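Long-range contacts in projannalysin (Methanocaldococcus jannaschii, PDB 4JIX), which is the zymogen of a zinc metallopeptidase, a soluble minigluzincin that is expected to hydrolyse peptide bonds once activated: residues I15-L20 against I69-L73; E63-I68 against I103-I107. The protein carries 1 engineered substitution. All blocks are in the same frame, centred on the assembly; numbering follows the deposited sequence.

Contacts 1 and 2 share helix 62-78, whose successive turns receive a different helix in each, and their centres lie about 12 Å apart. In contact 1 helix 12-22 packs against the turn that also carries the zinc ligand H71; in contact 2 helix 97-111 crosses the preceding turns, 63-68. The two meet where I19 CD1 rests 3.4 Å from H66 O, and I15 CG2 lies 3.9 Å from H66 CA. The side chain of E104 in contact 2 comes within about 9 Å, by nearest atoms, of the zinc ion that H71 binds. Both contacts also touch the second subunit, whose I112 packs on H71 and E72 in contact 1 and on I68 in contact 2.

Contact 1. Residues I15-L20 against I69-L73; sequences IVNEIL and ILHEL. With ZN (zinc ion), chain C.
I15-L20 and I69-L73 are helical segments whose axes pass 10.1 Å apart with their N-to-C directions at 45°, V16 lying beside I69, I19 beside L70 and L20 beside L73. The side chains that meet between them are all aliphatic. I19 is central: its CD1 presses on I69 CG2 at 3.6 Å, while its other branch serves the neighbouring turn, CG2 lying 3.8 Å from L73 CD1. With chi1 at -67° CG2 is anti to the backbone N and CG1 lies beside it; chi2 near 157° then carries CD1 to I69 while CG2 faces L73. L70 adds CD1 at the flank, crossing I19 at about a right angle. I69 starts toward the other helix, and its CD1 touches both I15 CG2 at 3.8 Å and V16 CG2 at 3.9 Å; both neighbours cross it nearly perpendicularly. One turn on, L73 CD1 is shared by I19 and L20, and L20 CD2 comes to 3.7 Å from it although the side chain of L20 starts out along the flank. L50 of strand 49-53 touches both V16 and I69, joining the helix pair to the sheet. On the side of helix 62-78 turned from this apolar seam, H71 binds zinc through NE2 at 2.1 Å. H75 and H83 are further ligands of the ion, and water 1 coordinates it too. E72 is buried against A41, F43 and L50 of the sheet. H71, E72 and H75 match the HExxH motif, and with H83 downstream the arrangement is consistent with the zinc-binding active-site helix of metallopeptidases, packed on one side by helix 12-22 and carrying its metal on another.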
loop_
_atom_site.group_PDB
_atom_site.type_symbol
_atom_site.label_atom_id
_atom_site.label_comp_id
_atom_site.label_asym_id
_atom_site.label_seq_id
_atom_site.Cartn_x
_atom_site.Cartn_y
_atom_site.Cartn_z
ATOM N N ILE A 15 -11.262 -14.674 -8.539
ATOM C CA ILE A 15 -9.916 -14.534 -7.987
ATOM C C ILE A 15 -9.874 -15.242 -6.614
ATOM O O ILE A 15 -8.950 -16.019 -6.344
ATOM C CB ILE A 15 -9.450 -13.045 -7.886
ATOM C CG1 ILE A 15 -9.474 -12.335 -9.277
ATOM C CG2 ILE A 15 -8.060 -12.955 -7.232
ATOM C CD1 ILE A 15 -9.280 -10.761 -9.237
ATOM N N VAL A 16 -10.882 -14.973 -5.758
ATOM C CA VAL A 16 -10.999 -15.575 -4.421
ATOM C C VAL A 16 -11.074 -17.111 -4.532
ATOM O O VAL A 16 -10.293 -17.794 -3.867
ATOM C CB VAL A 16 -12.192 -15.001 -3.600
ATOM C CG1 VAL A 16 -12.330 -15.713 -2.251
ATOM C CG2 VAL A 16 -12.033 -13.496 -3.381
ATOM N N ASN A 17 -11.977 -17.644 -5.386
ATOM C CA ASN A 17 -12.186 -19.087 -5.529
ATOM C C ASN A 17 -10.932 -19.820 -6.015
ATOM O O ASN A 17 -10.649 -20.904 -5.514
ATOM C CB ASN A 17 -13.392 -19.393 -6.433
ATOM C CG ASN A 17 -14.699 -19.023 -5.767
ATOM O OD1 ASN A 17 -14.777 -18.846 -4.555
ATOM N ND2 ASN A 17 -15.751 -18.865 -6.532
ATOM N N GLU A 18 -10.158 -19.211 -6.929
ATOM C CA GLU A 18 -8.915 -19.783 -7.447
ATOM C C GLU A 18 -7.871 -19.948 -6.323
ATOM O O GLU A 18 -7.166 -20.954 -6.284
ATOM C CB GLU A 18 -8.357 -18.904 -8.578
ATOM C CG GLU A 18 -9.024 -19.161 -9.921
ATOM C CD GLU A 18 -8.736 -18.172 -11.040
ATOM O OE1 GLU A 18 -7.918 -17.246 -10.835
ATOM O OE2 GLU A 18 -9.340 -18.325 -12.127
ATOM N N ILE A 19 -7.802 -18.976 -5.399
ATOM C CA ILE A 19 -6.873 -19.005 -4.255
ATOM C C ILE A 19 -7.344 -20.048 -3.231
ATOM O O ILE A 19 -6.522 -20.825 -2.743
ATOM C CB ILE A 19 -6.675 -17.595 -3.640
ATOM C CG1 ILE A 19 -5.942 -16.682 -4.654
ATOM C CG2 ILE A 19 -5.903 -17.643 -2.301
ATOM C CD1 ILE A 19 -6.149 -15.146 -4.444
ATOM N N LEU A 20 -8.657 -20.095 -2.932
ATOM C CA LEU A 20 -9.197 -21.128 -2.029
ATOM C C LEU A 20 -8.876 -22.520 -2.578
ATOM O O LEU A 20 -8.524 -23.403 -1.804
ATOM C CB LEU A 20 -10.714 -20.979 -1.821
ATOM C CG LEU A 20 -11.211 -19.713 -1.118
ATOM C CD1 LEU A 20 -12.708 -19.555 -1.340
ATOM C CD2 LEU A 20 -10.905 -19.743 0.412
ATOM N N ILE A 69 -5.480 -10.882 -1.503
ATOM C CA ILE A 69 -6.397 -11.953 -1.098
ATOM C C ILE A 69 -5.583 -13.151 -0.600
ATOM O O ILE A 69 -5.957 -13.744 0.413
ATOM C CB ILE A 69 -7.373 -12.337 -2.247
ATOM C CG1 ILE A 69 -8.318 -11.158 -2.590
ATOM C CG2 ILE A 69 -8.192 -13.599 -1.891
ATOM C CD1 ILE A 69 -8.961 -11.240 -4.015
ATOM N N LEU A 70 -4.487 -13.513 -1.316
ATOM C CA LEU A 70 -3.582 -14.600 -0.925
ATOM C C LEU A 70 -3.055 -14.364 0.491
ATOM O O LEU A 70 -3.033 -15.299 1.285
ATOM C CB LEU A 70 -2.400 -14.724 -1.906
ATOM C CG LEU A 70 -1.359 -15.831 -1.633
ATOM C CD1 LEU A 70 -1.950 -17.259 -1.798
ATOM C CD2 LEU A 70 -0.127 -15.659 -2.529
ATOM N N HIS A 71 -2.650 -13.126 0.807
ATOM C CA HIS A 71 -2.163 -12.795 2.153
ATOM C C HIS A 71 -3.218 -13.157 3.219
ATOM O O HIS A 71 -2.903 -13.855 4.178
ATOM C CB HIS A 71 -1.791 -11.293 2.273
ATOM C CG HIS A 71 -1.211 -10.939 3.618
ATOM N ND1 HIS A 71 0.154 -10.859 3.816
ATOM C CD2 HIS A 71 -1.839 -10.703 4.793
ATOM C CE1 HIS A 71 0.318 -10.536 5.094
ATOM N NE2 HIS A 71 -0.858 -10.469 5.734
ATOM N N GLU A 72 -4.454 -12.676 3.052
ATOM C CA GLU A 72 -5.514 -12.935 4.044
ATOM C C GLU A 72 -5.853 -14.413 4.188
ATOM O O GLU A 72 -6.167 -14.875 5.289
ATOM C CB GLU A 72 -6.811 -12.202 3.664
ATOM C CG GLU A 72 -6.636 -10.735 3.325
ATOM C CD GLU A 72 -6.046 -9.895 4.431
ATOM O OE1 GLU A 72 -6.087 -10.322 5.605
ATOM O OE2 GLU A 72 -5.492 -8.824 4.108
ATOM N N LEU A 73 -5.878 -15.126 3.054
ATOM C CA LEU A 73 -6.298 -16.510 3.050
ATOM C C LEU A 73 -5.199 -17.441 3.552
ATOM O O LEU A 73 -5.537 -18.487 4.098
ATOM C CB LEU A 73 -6.875 -16.925 1.684
ATOM C CG LEU A 73 -8.214 -16.218 1.309
ATOM C CD1 LEU A 73 -8.768 -16.735 -0.002
ATOM C CD2 LEU A 73 -9.292 -16.374 2.423
HETATM ZN ZN ZN C . -1.143 -10.327 7.793
HETATM O O HOH W 1 -0.602 -8.215 7.705
#

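Contact 2. Residues E63-I68 against I103-I107; sequences ELLHYI and IELKI
The ring of Y67 meets helix 97-111 along one face and at its hydroxyl edge. I103 CB stands 4.2 Å above the ring plane, offset toward the rim, and I103 CG2 comes in obliquely, 3.6 Å from CG of Y67. I107 CD1 also approaches obliquely, at 4.0 Å from CD2 of Y67. At the edge, near the ring plane, is OE2 of E104, whose carboxylate is turned 78° from the ring. Y67 OH donates to E104 OE2 over a short 2.5 Å, reaching it from above the carboxylate, 43° out of its plane. With CG anti to the backbone N the ring of Y67 is directed at helix 97-111, where its hydroxyl meets E104, whose chain is extended beyond CG. The segments themselves are helical and cross steeply, at 109° between their N-to-C directions. Further along, L64 and I103 slide past each other in opposite directions, and L64 CD2 lies 3.7 Å from K106 CB; CD1 of I107 reaches across to I68 CG1, close to I40, which touches both isoleucines. At the exposed margin the extended chains of E63 and K106 cross at about a right angle. There K106 NZ donates to the syn lone pair of E63 OE2 at 3.0 Å, and water 2 closes the bridge, giving a hydrogen to E63 OE1 and taking one from NZ. Chemically the contact is layered: an aliphatic and aromatic middle between a solvated ion pair and a buried tyrosine-carboxylate bond. OE2 of E104 also bonds a glycerol, probably from the crystallisation liquor; the hydroxyl of Y67, as donor, would probably help to stabilise a negative charge on E104, buried where the second subunit's I108 packs against it.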
loop_
_atom_site.group_PDB
_atom_site.type_symbol
_atom_site.label_atom_id
_atom_site.label_comp_id
_atom_site.label_asym_id
_atom_site.label_seq_id
_atom_site.Cartn_x
_atom_site.Cartn_y
_atom_site.Cartn_z
ATOM N N GLU A 63 -3.033 -8.934 -10.574
ATOM C CA GLU A 63 -1.829 -9.321 -9.847
ATOM C C GLU A 63 -1.846 -8.765 -8.397
ATOM O O GLU A 63 -1.535 -9.514 -7.463
ATOM C CB GLU A 63 -0.574 -8.834 -10.582
ATOM C CG GLU A 63 0.694 -9.008 -9.753
ATOM C CD GLU A 63 1.950 -8.390 -10.327
ATOM O OE1 GLU A 63 2.905 -9.153 -10.590
ATOM O OE2 GLU A 63 1.984 -7.152 -10.517
ATOM N N LEU A 64 -2.234 -7.477 -8.213
ATOM C CA LEU A 64 -2.268 -6.885 -6.863
ATOM C C LEU A 64 -3.407 -7.458 -6.051
ATOM O O LEU A 64 -3.212 -7.758 -4.879
ATOM C CB LEU A 64 -2.356 -5.340 -6.888
ATOM C CG LEU A 64 -1.360 -4.572 -7.781
ATOM C CD1 LEU A 64 -1.438 -3.081 -7.503
ATOM C CD2 LEU A 64 0.092 -5.067 -7.600
ATOM N N LEU A 65 -4.579 -7.645 -6.663
ATOM C CA LEU A 65 -5.745 -8.212 -5.960
ATOM C C LEU A 65 -5.474 -9.644 -5.502
ATOM O O LEU A 65 -5.840 -10.000 -4.390
ATOM C CB LEU A 65 -7.008 -8.175 -6.845
ATOM C CG LEU A 65 -7.543 -6.780 -7.193
ATOM C CD1 LEU A 65 -8.685 -6.874 -8.192
ATOM C CD2 LEU A 65 -7.984 -6.003 -5.931
ATOM N N HIS A 66 -4.838 -10.461 -6.370
ATOM C CA HIS A 66 -4.475 -11.848 -6.069
ATOM C C HIS A 66 -3.542 -11.911 -4.845
ATOM O O HIS A 66 -3.755 -12.732 -3.958
ATOM C CB HIS A 66 -3.799 -12.504 -7.296
ATOM C CG HIS A 66 -3.227 -13.862 -7.013
ATOM N ND1 HIS A 66 -1.921 -14.019 -6.576
ATOM C CD2 HIS A 66 -3.807 -15.081 -7.099
ATOM C CE1 HIS A 66 -1.745 -15.323 -6.427
ATOM N NE2 HIS A 66 -2.855 -16.001 -6.719
ATOM N N TYR A 67 -2.506 -11.062 -4.824
ATOM C CA TYR A 67 -1.518 -11.016 -3.743
ATOM C C TYR A 67 -2.163 -10.653 -2.396
ATOM O O TYR A 67 -1.815 -11.249 -1.370
ATOM C CB TYR A 67 -0.400 -9.998 -4.065
ATOM C CG TYR A 67 0.734 -10.037 -3.054
ATOM C CD1 TYR A 67 1.799 -10.927 -3.204
ATOM C CD2 TYR A 67 0.718 -9.219 -1.923
ATOM C CE1 TYR A 67 2.822 -10.998 -2.258
ATOM C CE2 TYR A 67 1.740 -9.279 -0.972
ATOM C CZ TYR A 67 2.793 -10.164 -1.151
ATOM O OH TYR A 67 3.799 -10.244 -0.217
ATOM N N ILE A 68 -3.062 -9.648 -2.408
ATOM C CA ILE A 68 -3.769 -9.127 -1.231
ATOM C C ILE A 68 -4.670 -10.235 -0.646
ATOM O O ILE A 68 -4.632 -10.476 0.559
ATOM C CB ILE A 68 -4.582 -7.854 -1.632
ATOM C CG1 ILE A 68 -3.654 -6.627 -1.858
ATOM C CG2 ILE A 68 -5.682 -7.523 -0.619
ATOM C CD1 ILE A 68 -4.361 -5.462 -2.711
ATOM N N ILE A 103 5.771 -6.684 -5.634
ATOM C CA ILE A 103 4.316 -6.522 -5.654
ATOM C C ILE A 103 3.875 -5.556 -4.538
ATOM O O ILE A 103 3.016 -4.693 -4.756
ATOM C CB ILE A 103 3.595 -7.892 -5.564
ATOM C CG1 ILE A 103 3.943 -8.746 -6.822
ATOM C CG2 ILE A 103 2.053 -7.699 -5.439
ATOM C CD1 ILE A 103 3.647 -10.257 -6.708
ATOM N N GLU A 104 4.449 -5.710 -3.347
ATOM C CA GLU A 104 4.120 -4.848 -2.209
ATOM C C GLU A 104 4.468 -3.389 -2.514
ATOM O O GLU A 104 3.705 -2.496 -2.140
ATOM C CB GLU A 104 4.836 -5.335 -0.942
ATOM C CG GLU A 104 4.170 -6.577 -0.363
ATOM C CD GLU A 104 4.903 -7.258 0.776
ATOM O OE1 GLU A 104 5.963 -6.750 1.205
ATOM O OE2 GLU A 104 4.395 -8.292 1.265
ATOM N N LEU A 105 5.567 -3.146 -3.254
ATOM C CA LEU A 105 5.909 -1.774 -3.639
ATOM C C LEU A 105 4.881 -1.210 -4.654
ATOM O O LEU A 105 4.534 -0.027 -4.576
ATOM C CB LEU A 105 7.333 -1.674 -4.206
ATOM C CG LEU A 105 7.824 -0.239 -4.452
ATOM C CD1 LEU A 105 7.985 0.533 -3.141
ATOM C CD2 LEU A 105 9.079 -0.229 -5.291
ATOM N N LYS A 106 4.367 -2.064 -5.566
ATOM C CA LYS A 106 3.341 -1.637 -6.522
ATOM C C LYS A 106 2.069 -1.210 -5.767
ATOM O O LYS A 106 1.474 -0.186 -6.105
ATOM C CB LYS A 106 3.028 -2.741 -7.540
ATOM C CG LYS A 106 4.177 -3.029 -8.507
ATOM C CD LYS A 106 3.765 -4.137 -9.482
ATOM C CE LYS A 106 4.917 -4.601 -10.341
ATOM N NZ LYS A 106 4.490 -5.696 -11.265
ATOM N N ILE A 107 1.689 -1.972 -4.725
ATOM C CA ILE A 107 0.529 -1.672 -3.876
ATOM C C ILE A 107 0.744 -0.314 -3.191
ATOM O O ILE A 107 -0.117 0.572 -3.261
ATOM C CB ILE A 107 0.270 -2.811 -2.858
ATOM C CG1 ILE A 107 -0.188 -4.105 -3.611
ATOM C CG2 ILE A 107 -0.773 -2.370 -1.774
ATOM C CD1 ILE A 107 -0.118 -5.433 -2.748
HETATM O O HOH W 2 5.688 -8.217 -9.804
#